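Side-chain contacts in branched-chain-amino-acid aminotransferase (Pseudomonas aeruginosa, PDB 6NST), which probably catalyses the pyridoxal-phosphate-dependent, reversible transfer of the amino group between leucine, isoleucine or valine and 2-oxoglutarate: residues V9-G14 with I73-D78; A51-Q56 with K286-L291; L170-A175 with A180-M185; F201-G206 with G278-K283. The protein carries 1 engineered substitution. All blocks are in the same frame, centred on the assembly; numbering follows the deposited sequence.

How the contacts relate
Contact 1 and contact 2 both reach the seven-stranded antiparallel sheet of the N-terminal part, with centres about 23 Å apart, and helices 55-68 and 77-89 follow each other between them. Contacts 3 and 4, centres also about 23 Å apart, belong to the mixed sheet of the second half. Contact 2 pairs strand 51-53 with helix 279-292, whose first turn serves contact 4, their centres about 20 Å apart. Along the chain, contacts 1 and 2 interlock, while contacts 3 and 4 follow in series inside the loop that contact 2 closes. Contacts 1 and 4 are farthest apart, about 40 Å between centres. In this fold type IV aminotransferase, contact 2 thus joins the two halves.

Contact 1. Residues V9-G14 with I73-D78; sequences VIWYDG and IPYSRD
The carboxylate of D13, whose backbone lies against the hydroxyl of Y75, is gripped twice from strand 118-126: OD1 takes the N-H of V120 and OD2 pairs with H119 ND1. With its carboxylate turned to that strand, D13 meets Y75 through its backbone and CB. Y75 OH lies 2.9 Å from D13 C and 3.1 Å from D13 O, yet the angle is too poor for a hydrogen bond, and D13 CB follows at 3.5 Å. D13 and G14 form the two-residue turn of the hairpin joining strands 9-12 and 15-18. Their backbone angles, with positive phi at both, are close to those of a type I' turn, in which Asp-Gly is favoured; those of G14 leave no room for a CB beside the preceding carbonyl oxygen, which calls for glycine.

On the strand before the turn, W11 makes a T-shaped pair with Y75. The corner atom W11 CH2 stands 3.8 Å above the middle of the tyrosine ring, with planes at 75° and centroids 5.2 Å apart. W11 reaches this position because its CG is anti to the backbone N (chi1 -170°). P74 CB lies over the opposite face of Y75, and A83 touches W11. The backbone N of G14 lies 3.2 Å above the indole plane, offset toward its rim. With no hydrogen bond across it, the contact relies on aromatic packing, and D13 fixes the turn against the neighbouring strand.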
loop_
_atom_site.group_PDB
_atom_site.type_symbol
_atom_site.label_atom_id
_atom_site.label_comp_id
_atom_site.label_asym_id
_atom_site.label_seq_id
_atom_site.Cartn_x
_atom_site.Cartn_y
_atom_site.Cartn_z
ATOM N N VAL A 9 -10.527 -28.645 37.802
ATOM C CA VAL A 9 -9.160 -28.219 38.057
ATOM C C VAL A 9 -8.584 -27.589 36.798
ATOM O O VAL A 9 -9.025 -27.852 35.678
ATOM C CB VAL A 9 -8.263 -29.385 38.530
ATOM C CG1 VAL A 9 -8.715 -29.882 39.895
ATOM C CG2 VAL A 9 -8.280 -30.515 37.512
ATOM N N ILE A 10 -7.581 -26.741 37.003
ATOM C CA ILE A 10 -6.829 -26.121 35.921
ATOM C C ILE A 10 -5.349 -26.305 36.218
ATOM O O ILE A 10 -4.899 -26.034 37.337
ATOM C CB ILE A 10 -7.166 -24.625 35.763
ATOM C CG1 ILE A 10 -8.628 -24.443 35.359
ATOM C CG2 ILE A 10 -6.243 -23.971 34.745
ATOM C CD1 ILE A 10 -9.080 -22.999 35.348
ATOM N N TRP A 11 -4.601 -26.778 35.227
ATOM C CA TRP A 11 -3.151 -26.853 35.350
ATOM C C TRP A 11 -2.584 -25.440 35.358
ATOM O O TRP A 11 -2.812 -24.667 34.423
ATOM C CB TRP A 11 -2.567 -27.669 34.202
ATOM C CG TRP A 11 -1.118 -28.011 34.352
ATOM C CD1 TRP A 11 -0.597 -29.138 34.919
ATOM C CD2 TRP A 11 -0.001 -27.232 33.909
ATOM N NE1 TRP A 11 0.776 -29.107 34.861
ATOM C CE2 TRP A 11 1.167 -27.944 34.248
ATOM C CE3 TRP A 11 0.126 -25.998 33.263
ATOM C CZ2 TRP A 11 2.444 -27.467 33.954
ATOM C CZ3 TRP A 11 1.394 -25.525 32.980
ATOM C CH2 TRP A 11 2.535 -26.256 33.325
ATOM N N TYR A 12 -1.858 -25.098 36.418
ATOM C CA TYR A 12 -1.394 -23.728 36.638
ATOM C C TYR A 12 0.043 -23.798 37.147
ATOM O O TYR A 12 0.275 -24.055 38.333
ATOM C CB TYR A 12 -2.305 -23.004 37.623
ATOM C CG TYR A 12 -2.180 -21.494 37.650
ATOM C CD1 TYR A 12 -1.085 -20.846 37.093
ATOM C CD2 TYR A 12 -3.163 -20.717 38.247
ATOM C CE1 TYR A 12 -0.980 -19.468 37.126
ATOM C CE2 TYR A 12 -3.065 -19.343 38.285
ATOM C CZ TYR A 12 -1.973 -18.721 37.723
ATOM O OH TYR A 12 -1.880 -17.349 37.763
ATOM N N ASP A 13 0.997 -23.577 36.242
ATOM C CA ASP A 13 2.416 -23.452 36.575
ATOM C C ASP A 13 2.939 -24.691 37.308
ATOM O O ASP A 13 3.500 -24.611 38.404
ATOM C CB ASP A 13 2.672 -22.180 37.392
ATOM C CG ASP A 13 2.479 -20.913 36.580
ATOM O OD1 ASP A 13 2.221 -21.017 35.363
ATOM O OD2 ASP A 13 2.586 -19.813 37.158
ATOM N N GLY A 14 2.764 -25.846 36.670
ATOM C CA GLY A 14 3.315 -27.089 37.166
ATOM C C GLY A 14 2.408 -27.887 38.078
ATOM O O GLY A 14 2.709 -29.055 38.355
ATOM N N ILE A 73 9.037 -20.149 27.582
ATOM C CA ILE A 73 8.134 -21.009 28.344
ATOM C C ILE A 73 8.942 -21.744 29.408
ATOM O O ILE A 73 9.919 -22.430 29.075
ATOM C CB ILE A 73 7.397 -21.999 27.429
ATOM C CG1 ILE A 73 6.623 -21.248 26.343
ATOM C CG2 ILE A 73 6.463 -22.883 28.246
ATOM C CD1 ILE A 73 5.900 -22.160 25.371
ATOM N N PRO A 74 8.573 -21.643 30.689
ATOM C CA PRO A 74 9.382 -22.271 31.745
ATOM C C PRO A 74 9.199 -23.779 31.815
ATOM O O PRO A 74 9.659 -24.423 32.762
ATOM C CB PRO A 74 8.877 -21.594 33.029
ATOM C CG PRO A 74 8.009 -20.444 32.572
ATOM C CD PRO A 74 7.465 -20.858 31.248
ATOM N N TYR A 75 8.522 -24.347 30.823
ATOM C CA TYR A 75 8.257 -25.773 30.771
ATOM C C TYR A 75 8.569 -26.285 29.375
ATOM O O TYR A 75 8.582 -25.532 28.399
ATOM C CB TYR A 75 6.800 -26.084 31.153
ATOM C CG TYR A 75 6.428 -25.493 32.489
ATOM C CD1 TYR A 75 6.762 -26.143 33.671
ATOM C CD2 TYR A 75 5.773 -24.269 32.573
ATOM C CE1 TYR A 75 6.443 -25.600 34.898
ATOM C CE2 TYR A 75 5.449 -23.718 33.796
ATOM C CZ TYR A 75 5.787 -24.390 34.954
ATOM O OH TYR A 75 5.474 -23.847 36.176
ATOM N N SER A 76 8.831 -27.581 29.294
ATOM C CA SER A 76 9.191 -28.204 28.034
ATOM C C SER A 76 7.948 -28.709 27.312
ATOM O O SER A 76 6.843 -28.731 27.857
ATOM C CB SER A 76 10.166 -29.349 28.272
ATOM O OG SER A 76 9.574 -30.344 29.088
ATOM N N ARG A 77 8.146 -29.132 26.063
ATOM C CA ARG A 77 7.033 -29.657 25.281
ATOM C C ARG A 77 6.453 -30.915 25.919
ATOM O O ARG A 77 5.231 -31.105 25.928
ATOM C CB ARG A 77 7.487 -29.932 23.850
ATOM C CG ARG A 77 7.847 -28.673 23.083
ATOM C CD ARG A 77 8.409 -28.996 21.713
ATOM N NE ARG A 77 8.660 -27.788 20.934
ATOM C CZ ARG A 77 9.739 -27.024 21.068
ATOM N NH1 ARG A 77 10.670 -27.336 21.958
ATOM N NH2 ARG A 77 9.884 -25.944 20.316
ATOM N N ASP A 78 7.311 -31.778 26.471
ATOM C CA ASP A 78 6.820 -33.009 27.083
ATOM C C ASP A 78 5.963 -32.712 28.307
ATOM O O ASP A 78 4.967 -33.403 28.555
ATOM C CB ASP A 78 7.988 -33.921 27.456
ATOM C CG ASP A 78 7.530 -35.259 28.008
ATOM O OD1 ASP A 78 7.024 -36.086 27.223
ATOM O OD2 ASP A 78 7.675 -35.483 29.228
#

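Contact 2. Residues A51-Q56 with K286-L291; sequences AIFRLQ and KAYFDL
F53 meets two residues of helix 279-292, one turn apart, with the outer atoms CE1, CZ and CE2 of its ring. L291 presents CD2 at the ring edge, near its plane, 3.7 Å from both F53 CE1 and F53 CZ. Y288 CE1 is 3.9 Å from F53 CE2, and Y288 OH rests at the same distance from that carbon. The two rings, their planes at 82° and centroids 5.6 Å apart, meet obliquely. Leucine suits the edge because its branched end lays one methyl, CD2, against it. The long phenol of Y288 has its CG anti to the backbone N (chi1 180°), extending the ring away from that nitrogen, so that CE1 and OH reach F53 although the CB bond does not point at it.

F53 closes strand 51-53 in the antiparallel sheet of the N-terminal half, whereas Y288 and L291 belong to a helix of the other half; the contact therefore lies at the junction of the two parts of the fold type IV architecture. The side chain of Y288 is about 11 Å from that of K160, the lysine expected, by similarity, to carry the cofactor, which is not attached here.

R54 CG covers one face of the F53 ring, 3.5 Å above its centre. R54 is held in turn by N223 through NH1 and by a cation-pi interaction with W302. T224 of helix 220-231 touches F53, R54 and Y288.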
loop_
_atom_site.group_PDB
_atom_site.type_symbol
_atom_site.label_atom_id
_atom_site.label_comp_id
_atom_site.label_asym_id
_atom_site.label_seq_id
_atom_site.Cartn_x
_atom_site.Cartn_y
_atom_site.Cartn_z
ATOM N N ALA A 51 -9.357 -38.784 23.312
ATOM C CA ALA A 51 -8.064 -38.560 22.684
ATOM C C ALA A 51 -7.954 -37.125 22.191
ATOM O O ALA A 51 -8.910 -36.570 21.641
ATOM C CB ALA A 51 -7.835 -39.531 21.518
ATOM N N ILE A 52 -6.778 -36.538 22.390
ATOM C CA ILE A 52 -6.487 -35.197 21.900
ATOM C C ILE A 52 -6.031 -35.291 20.451
ATOM O O ILE A 52 -5.166 -36.106 20.112
ATOM C CB ILE A 52 -5.418 -34.519 22.774
ATOM C CG1 ILE A 52 -5.933 -34.327 24.202
ATOM C CG2 ILE A 52 -4.998 -33.193 22.171
ATOM C CD1 ILE A 52 -4.899 -33.760 25.149
ATOM N N PHE A 53 -6.612 -34.459 19.591
ATOM C CA PHE A 53 -6.303 -34.485 18.168
ATOM C C PHE A 53 -5.088 -33.609 17.890
ATOM O O PHE A 53 -5.120 -32.397 18.135
ATOM C CB PHE A 53 -7.498 -34.020 17.340
ATOM C CG PHE A 53 -7.252 -34.062 15.862
ATOM C CD1 PHE A 53 -7.118 -35.274 15.206
ATOM C CD2 PHE A 53 -7.150 -32.894 15.129
ATOM C CE1 PHE A 53 -6.888 -35.319 13.845
ATOM C CE2 PHE A 53 -6.922 -32.933 13.767
ATOM C CZ PHE A 53 -6.790 -34.146 13.124
ATOM N N ARG A 54 -4.028 -34.227 17.373
ATOM C CA ARG A 54 -2.778 -33.555 17.026
ATOM C C ARG A 54 -2.263 -32.715 18.195
ATOM O O ARG A 54 -2.093 -31.498 18.107
ATOM C CB ARG A 54 -2.944 -32.710 15.762
ATOM C CG ARG A 54 -3.465 -33.502 14.578
ATOM C CD ARG A 54 -3.136 -32.823 13.264
ATOM N NE ARG A 54 -1.705 -32.845 12.984
ATOM C CZ ARG A 54 -1.156 -32.415 11.853
ATOM N NH1 ARG A 54 -1.919 -31.926 10.885
ATOM N NH2 ARG A 54 0.157 -32.475 11.686
ATOM N N LEU A 55 -2.027 -33.406 19.312
ATOM C CA LEU A 55 -1.474 -32.746 20.488
ATOM C C LEU A 55 -0.108 -32.139 20.188
ATOM O O LEU A 55 0.192 -31.019 20.619
ATOM C CB LEU A 55 -1.380 -33.741 21.643
ATOM C CG LEU A 55 -0.712 -33.225 22.916
ATOM C CD1 LEU A 55 -1.439 -31.996 23.437
ATOM C CD2 LEU A 55 -0.653 -34.313 23.978
ATOM N N GLN A 56 0.726 -32.859 19.435
ATOM C CA GLN A 56 2.086 -32.397 19.172
ATOM C C GLN A 56 2.091 -31.128 18.329
ATOM O O GLN A 56 2.864 -30.200 18.600
ATOM C CB GLN A 56 2.887 -33.507 18.488
ATOM C CG GLN A 56 4.308 -33.121 18.090
ATOM C CD GLN A 56 5.248 -32.986 19.276
ATOM O OE1 GLN A 56 4.866 -33.229 20.422
ATOM N NE2 GLN A 56 6.490 -32.600 19.003
ATOM N N LYS A 286 -16.796 -35.273 6.307
ATOM C CA LYS A 286 -16.884 -36.647 6.789
ATOM C C LYS A 286 -15.505 -37.189 7.140
ATOM O O LYS A 286 -15.313 -37.793 8.202
ATOM C CB LYS A 286 -17.556 -37.524 5.731
ATOM C CG LYS A 286 -17.561 -39.010 6.051
ATOM C CD LYS A 286 -18.596 -39.351 7.108
ATOM C CE LYS A 286 -18.718 -40.857 7.286
ATOM N NZ LYS A 286 -18.999 -41.544 5.993
ATOM N N ALA A 287 -14.527 -36.973 6.256
ATOM C CA ALA A 287 -13.184 -37.487 6.493
ATOM C C ALA A 287 -12.561 -36.865 7.738
ATOM O O ALA A 287 -11.861 -37.548 8.495
ATOM C CB ALA A 287 -12.302 -37.235 5.270
ATOM N N TYR A 288 -12.807 -35.575 7.972
ATOM C CA TYR A 288 -12.229 -34.932 9.147
ATOM C C TYR A 288 -12.892 -35.423 10.430
ATOM O O TYR A 288 -12.210 -35.663 11.433
ATOM C CB TYR A 288 -12.337 -33.410 9.033
ATOM C CG TYR A 288 -11.748 -32.685 10.223
ATOM C CD1 TYR A 288 -10.377 -32.491 10.333
ATOM C CD2 TYR A 288 -12.562 -32.200 11.239
ATOM C CE1 TYR A 288 -9.831 -31.834 11.423
ATOM C CE2 TYR A 288 -12.028 -31.540 12.332
ATOM C CZ TYR A 288 -10.662 -31.360 12.417
ATOM O OH TYR A 288 -10.127 -30.705 13.502
ATOM N N PHE A 289 -14.218 -35.578 10.419
ATOM C CA PHE A 289 -14.911 -36.069 11.607
ATOM C C PHE A 289 -14.549 -37.521 11.901
ATOM O O PHE A 289 -14.385 -37.899 13.066
ATOM C CB PHE A 289 -16.422 -35.915 11.439
ATOM C CG PHE A 289 -16.938 -34.556 11.815
ATOM C CD1 PHE A 289 -17.551 -34.348 13.039
ATOM C CD2 PHE A 289 -16.808 -33.485 10.947
ATOM C CE1 PHE A 289 -18.027 -33.099 13.386
ATOM C CE2 PHE A 289 -17.281 -32.235 11.287
ATOM C CZ PHE A 289 -17.891 -32.042 12.507
ATOM N N ASP A 290 -14.425 -38.349 10.859
ATOM C CA ASP A 290 -13.981 -39.725 11.061
ATOM C C ASP A 290 -12.576 -39.776 11.643
ATOM O O ASP A 290 -12.266 -40.663 12.448
ATOM C CB ASP A 290 -14.028 -40.496 9.741
ATOM C CG ASP A 290 -15.441 -40.745 9.259
ATOM O OD1 ASP A 290 -16.389 -40.519 10.043
ATOM O OD2 ASP A 290 -15.603 -41.166 8.093
ATOM N N LEU A 291 -11.718 -38.833 11.253
ATOM C CA LEU A 291 -10.340 -38.838 11.725
ATOM C C LEU A 291 -10.255 -38.437 13.194
ATOM O O LEU A 291 -9.616 -39.124 14.000
ATOM C CB LEU A 291 -9.494 -37.905 10.861
ATOM C CG LEU A 291 -8.009 -37.815 11.211
ATOM C CD1 LEU A 291 -7.311 -39.134 10.917
ATOM C CD2 LEU A 291 -7.357 -36.670 10.453
#

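Contact 3. Residues L170-A175 with A180-M185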
loop_
_atom_site.group_PDB
_atom_site.type_symbol
_atom_site.label_atom_id
_atom_site.label_comp_id
_atom_site.label_asym_id
_atom_site.label_seq_id
_atom_site.Cartn_x
_atom_site.Cartn_y
_atom_site.Cartn_z
ATOM N N LEU A 170 -13.566 -7.638 16.493
ATOM C CA LEU A 170 -14.196 -6.524 15.791
ATOM C C LEU A 170 -14.917 -7.002 14.539
ATOM O O LEU A 170 -16.020 -6.536 14.231
ATOM C CB LEU A 170 -13.147 -5.468 15.436
ATOM C CG LEU A 170 -12.537 -4.711 16.620
ATOM C CD1 LEU A 170 -11.427 -3.776 16.159
ATOM C CD2 LEU A 170 -13.617 -3.936 17.362
ATOM N N ALA A 171 -14.315 -7.948 13.816
ATOM C CA ALA A 171 -14.899 -8.434 12.571
ATOM C C ALA A 171 -16.068 -9.378 12.820
ATOM O O ALA A 171 -17.068 -9.330 12.097
ATOM C CB ALA A 171 -13.831 -9.128 11.731
ATOM N N LEU A 172 -15.961 -10.247 13.828
ATOM C CA LEU A 172 -17.057 -11.165 14.120
ATOM C C LEU A 172 -18.301 -10.404 14.561
ATOM O O LEU A 172 -19.414 -10.708 14.116
ATOM C CB LEU A 172 -16.640 -12.175 15.190
ATOM C CG LEU A 172 -17.748 -13.145 15.622
ATOM C CD1 LEU A 172 -18.233 -13.973 14.438
ATOM C CD2 LEU A 172 -17.295 -14.048 16.763
ATOM N N GLN A 173 -18.128 -9.408 15.432
ATOM C CA GLN A 173 -19.261 -8.602 15.870
ATOM C C GLN A 173 -19.910 -7.879 14.696
ATOM O O GLN A 173 -21.139 -7.750 14.641
ATOM C CB GLN A 173 -18.813 -7.603 16.938
ATOM C CG GLN A 173 -19.949 -6.780 17.516
ATOM C CD GLN A 173 -21.069 -7.644 18.063
ATOM O OE1 GLN A 173 -20.826 -8.646 18.738
ATOM N NE2 GLN A 173 -22.308 -7.267 17.763
ATOM N N GLU A 174 -19.103 -7.405 13.743
ATOM C CA GLU A 174 -19.665 -6.752 12.565
ATOM C C GLU A 174 -20.504 -7.723 11.748
ATOM O O GLU A 174 -21.607 -7.383 11.304
ATOM C CB GLU A 174 -18.552 -6.161 11.698
ATOM C CG GLU A 174 -19.067 -5.551 10.397
ATOM C CD GLU A 174 -17.957 -5.071 9.482
ATOM O OE1 GLU A 174 -16.893 -5.723 9.437
ATOM O OE2 GLU A 174 -18.153 -4.038 8.808
ATOM N N ALA A 175 -19.994 -8.939 11.535
ATOM C CA ALA A 175 -20.734 -9.927 10.758
ATOM C C ALA A 175 -22.039 -10.307 11.439
ATOM O O ALA A 175 -23.045 -10.550 10.764
ATOM C CB ALA A 175 -19.871 -11.166 10.529
ATOM N N ALA A 180 -25.159 -11.984 9.685
ATOM C CA ALA A 180 -24.413 -13.170 9.296
ATOM C C ALA A 180 -23.907 -13.925 10.520
ATOM O O ALA A 180 -24.052 -13.488 11.665
ATOM C CB ALA A 180 -23.239 -12.790 8.388
ATOM N N ASP A 181 -23.299 -15.080 10.258
ATOM C CA ASP A 181 -22.701 -15.906 11.299
ATOM C C ASP A 181 -21.196 -15.748 11.393
ATOM O O ASP A 181 -20.624 -15.988 12.461
ATOM C CB ASP A 181 -23.021 -17.383 11.051
ATOM C CG ASP A 181 -24.496 -17.630 10.874
ATOM O OD1 ASP A 181 -25.283 -17.124 11.701
ATOM O OD2 ASP A 181 -24.867 -18.316 9.900
ATOM N N GLU A 182 -20.541 -15.357 10.304
ATOM C CA GLU A 182 -19.092 -15.271 10.291
ATOM C C GLU A 182 -18.678 -14.178 9.318
ATOM O O GLU A 182 -19.450 -13.766 8.449
ATOM C CB GLU A 182 -18.464 -16.623 9.915
ATOM C CG GLU A 182 -16.975 -16.753 10.216
ATOM C CD GLU A 182 -16.622 -16.337 11.632
ATOM O OE1 GLU A 182 -16.358 -15.136 11.847
ATOM O OE2 GLU A 182 -16.619 -17.204 12.531
ATOM N N ALA A 183 -17.453 -13.697 9.491
ATOM C CA ALA A 183 -16.868 -12.700 8.613
ATOM C C ALA A 183 -15.803 -13.342 7.736
ATOM O O ALA A 183 -15.207 -14.360 8.098
ATOM C CB ALA A 183 -16.259 -11.546 9.415
ATOM N N MET A 184 -15.583 -12.746 6.567
ATOM C CA MET A 184 -14.490 -13.115 5.677
ATOM C C MET A 184 -13.497 -11.960 5.661
ATOM O O MET A 184 -13.867 -10.825 5.342
ATOM C CB MET A 184 -14.998 -13.424 4.266
ATOM C CG MET A 184 -13.953 -14.060 3.349
ATOM S SD MET A 184 -14.572 -14.574 1.728
ATOM C CE MET A 184 -14.818 -12.996 0.915
ATOM N N MET A 185 -12.246 -12.248 6.010
ATOM C CA MET A 185 -11.224 -11.218 6.157
ATOM C C MET A 185 -10.429 -11.049 4.869
ATOM O O MET A 185 -10.085 -12.029 4.202
ATOM C CB MET A 185 -10.262 -11.564 7.294
ATOM C CG MET A 185 -10.928 -12.022 8.575
ATOM S SD MET A 185 -11.932 -10.735 9.320
ATOM C CE MET A 185 -10.745 -9.403 9.461
#
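A171, A175 and A183 form the apolar centre, where helix 166-177 lies on strand 182-186. A175 CB is 3.8 Å from A183 CB, and the methyl of A183 also rests 3.6 Å from A171 O. Alanine suits all three places because its single methyl fits between segment axes only 6.6 Å apart. Farther along the strand M185 folds back: the bend at chi2 (-64°) brings M185 SD to the helix, 3.5 Å from A171 CB, and the bend at chi3 turns the methyl CE there as well.

The helix is the crossover of a beta-alpha-beta unit, running from strand 140-145 to its parallel neighbour 182-186. The helix segment 170-175 and the strand segment 182-185 run at 126° to each other. A180 N donates to A175 O at 2.8 Å, a bent bond (143°) from residue i+5 back to i, which ties the approach to the strand to the C-terminal part of the helix.

Farther out, L172 CD1 lies 3.4 Å from E182 OE1, the side chains crossing at about a right angle. The bent chain of E182 lets OE1 accept the N-H of A183 at 3.0 Å, on the anti side of the carboxylate. E182 OE2 comes close to E198 OE2, which may raise the pKa of one carboxylate. L172 also packs on L111 of a neighbouring subunit, and D181 OD2 takes the N-H of K141.

Contact 4. Residues F201-G206 with G278-K283; sequences FIIKDG and GPVTEK
I203 and V280 make the tight part of this contact, between the end of strand 199-204 and the first turn of helix 279-292. The touch is narrow: I203 CG1 lies 3.8 Å from V280 CG1, and the tip, I203 CD1, is 4.2 Å from the same methyl. V280 holds CG1 anti to its backbone N (chi1 175°), which turns that branch to the strand. In I203 the bend at chi2 (84°) swings CD1 along the helix, where it comes only within 4.4 Å of T281 OG1, a looser approach; that hydroxyl is hydrogen-bonded outside both segments. Two beta-branched, wholly apolar side chains suit the place: they offer broad, stiff surfaces and bury no polar atom. Around them F253 and I208 touch I203, while F234 touches V280, so the pair belongs to a larger buried apolar layer.

Beyond it the packing opens toward solvent. The strand leaves the layer by a two-residue turn, D205-G206, with positive phi at both, angles that glycine readily adopts. D205 N is held by D250 OD2. K204 NZ makes a weak hydrogen bond to I248 O and a long, weak ion pair with D64 of a neighbouring subunit.

At the helix start G278 is the N-cap. E251, on the strand paired with I203, takes the N-H of V280 on OE1 and that of T281 on OE2, so its negative charge probably balances the positive helix end. The chemistry is thus divided: buried apolar surface in van der Waals contact joins strand and helix, and a carboxylate of the sheet sets the helix start.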
loop_
_atom_site.group_PDB
_atom_site.type_symbol
_atom_site.label_atom_id
_atom_site.label_comp_id
_atom_site.label_asym_id
_atom_site.label_seq_id
_atom_site.Cartn_x
_atom_site.Cartn_y
_atom_site.Cartn_z
ATOM N N PHE A 201 -11.791 -22.200 2.416
ATOM C CA PHE A 201 -11.560 -22.981 1.211
ATOM C C PHE A 201 -12.708 -22.738 0.243
ATOM O O PHE A 201 -13.839 -22.478 0.657
ATOM C CB PHE A 201 -11.467 -24.487 1.507
ATOM C CG PHE A 201 -10.226 -24.897 2.252
ATOM C CD1 PHE A 201 -10.089 -24.636 3.606
ATOM C CD2 PHE A 201 -9.208 -25.577 1.601
ATOM C CE1 PHE A 201 -8.952 -25.027 4.291
ATOM C CE2 PHE A 201 -8.070 -25.969 2.279
ATOM C CZ PHE A 201 -7.942 -25.695 3.626
ATOM N N ILE A 202 -12.409 -22.818 -1.050
ATOM C CA ILE A 202 -13.435 -22.774 -2.083
ATOM C C ILE A 202 -13.168 -23.896 -3.075
ATOM O O ILE A 202 -12.028 -24.337 -3.254
ATOM C CB ILE A 202 -13.504 -21.407 -2.805
ATOM C CG1 ILE A 202 -12.229 -21.138 -3.602
ATOM C CG2 ILE A 202 -13.753 -20.279 -1.811
ATOM C CD1 ILE A 202 -12.279 -19.846 -4.394
ATOM N N ILE A 203 -14.237 -24.372 -3.708
ATOM C CA ILE A 203 -14.169 -25.426 -4.712
ATOM C C ILE A 203 -14.769 -24.888 -6.003
ATOM O O ILE A 203 -15.846 -24.282 -5.988
ATOM C CB ILE A 203 -14.902 -26.704 -4.257
ATOM C CG1 ILE A 203 -14.082 -27.464 -3.212
ATOM C CG2 ILE A 203 -15.192 -27.613 -5.445
ATOM C CD1 ILE A 203 -14.254 -26.963 -1.799
ATOM N N LYS A 204 -14.067 -25.100 -7.113
ATOM C CA LYS A 204 -14.546 -24.688 -8.430
ATOM C C LYS A 204 -14.196 -25.792 -9.417
ATOM O O LYS A 204 -13.013 -26.059 -9.657
ATOM C CB LYS A 204 -13.932 -23.352 -8.853
ATOM C CG LYS A 204 -14.493 -22.783 -10.150
ATOM C CD LYS A 204 -16.002 -22.626 -10.077
ATOM C CE LYS A 204 -16.554 -21.957 -11.329
ATOM N NZ LYS A 204 -16.072 -20.552 -11.472
ATOM N N ASP A 205 -15.224 -26.440 -9.970
ATOM C CA ASP A 205 -15.055 -27.510 -10.955
ATOM C C ASP A 205 -14.229 -28.665 -10.392
ATOM O O ASP A 205 -13.344 -29.207 -11.058
ATOM C CB ASP A 205 -14.440 -26.974 -12.250
ATOM C CG ASP A 205 -15.278 -25.876 -12.876
ATOM O OD1 ASP A 205 -16.520 -25.947 -12.775
ATOM O OD2 ASP A 205 -14.696 -24.937 -13.460
ATOM N N GLY A 206 -14.523 -29.047 -9.150
ATOM C CA GLY A 206 -13.885 -30.185 -8.523
ATOM C C GLY A 206 -12.482 -29.949 -8.015
ATOM O O GLY A 206 -11.838 -30.905 -7.563
ATOM N N GLY A 278 -21.953 -28.658 -0.427
ATOM C CA GLY A 278 -21.581 -29.310 -1.662
ATOM C C GLY A 278 -21.011 -30.692 -1.432
ATOM O O GLY A 278 -20.758 -31.127 -0.297
ATOM N N PRO A 279 -20.795 -31.415 -2.534
ATOM C CA PRO A 279 -20.304 -32.796 -2.429
ATOM C C PRO A 279 -18.890 -32.884 -1.877
ATOM O O PRO A 279 -18.607 -33.729 -1.021
ATOM C CB PRO A 279 -20.367 -33.307 -3.877
ATOM C CG PRO A 279 -21.256 -32.341 -4.605
ATOM C CD PRO A 279 -21.070 -31.025 -3.927
ATOM N N VAL A 280 -17.994 -32.026 -2.369
ATOM C CA VAL A 280 -16.607 -32.065 -1.916
ATOM C C VAL A 280 -16.511 -31.674 -0.447
ATOM O O VAL A 280 -15.779 -32.303 0.328
ATOM C CB VAL A 280 -15.729 -31.168 -2.809
ATOM C CG1 VAL A 280 -14.306 -31.102 -2.271
ATOM C CG2 VAL A 280 -15.734 -31.688 -4.241
ATOM N N THR A 281 -17.255 -30.643 -0.034
ATOM C CA THR A 281 -17.280 -30.269 1.376
ATOM C C THR A 281 -17.765 -31.424 2.244
ATOM O O THR A 281 -17.214 -31.672 3.322
ATOM C CB THR A 281 -18.172 -29.045 1.590
ATOM O OG1 THR A 281 -17.755 -27.980 0.728
ATOM C CG2 THR A 281 -18.091 -28.578 3.041
ATOM N N GLU A 282 -18.793 -32.144 1.784
ATOM C CA GLU A 282 -19.352 -33.229 2.585
ATOM C C GLU A 282 -18.343 -34.355 2.777
ATOM O O GLU A 282 -18.231 -34.911 3.876
ATOM C CB GLU A 282 -20.634 -33.756 1.938
ATOM C CG GLU A 282 -21.291 -34.898 2.705
ATOM C CD GLU A 282 -22.594 -35.358 2.078
ATOM O OE1 GLU A 282 -23.020 -34.764 1.065
ATOM O OE2 GLU A 282 -23.196 -36.319 2.604
ATOM N N LYS A 283 -17.597 -34.699 1.724
ATOM C CA LYS A 283 -16.612 -35.771 1.841
ATOM C C LYS A 283 -15.455 -35.366 2.746
ATOM O O LYS A 283 -14.967 -36.181 3.540
ATOM C CB LYS A 283 -16.107 -36.172 0.455
ATOM C CG LYS A 283 -17.114 -36.982 -0.351
ATOM C CD LYS A 283 -16.567 -37.386 -1.712
ATOM C CE LYS A 283 -16.513 -36.205 -2.665
ATOM N NZ LYS A 283 -16.065 -36.610 -4.028
#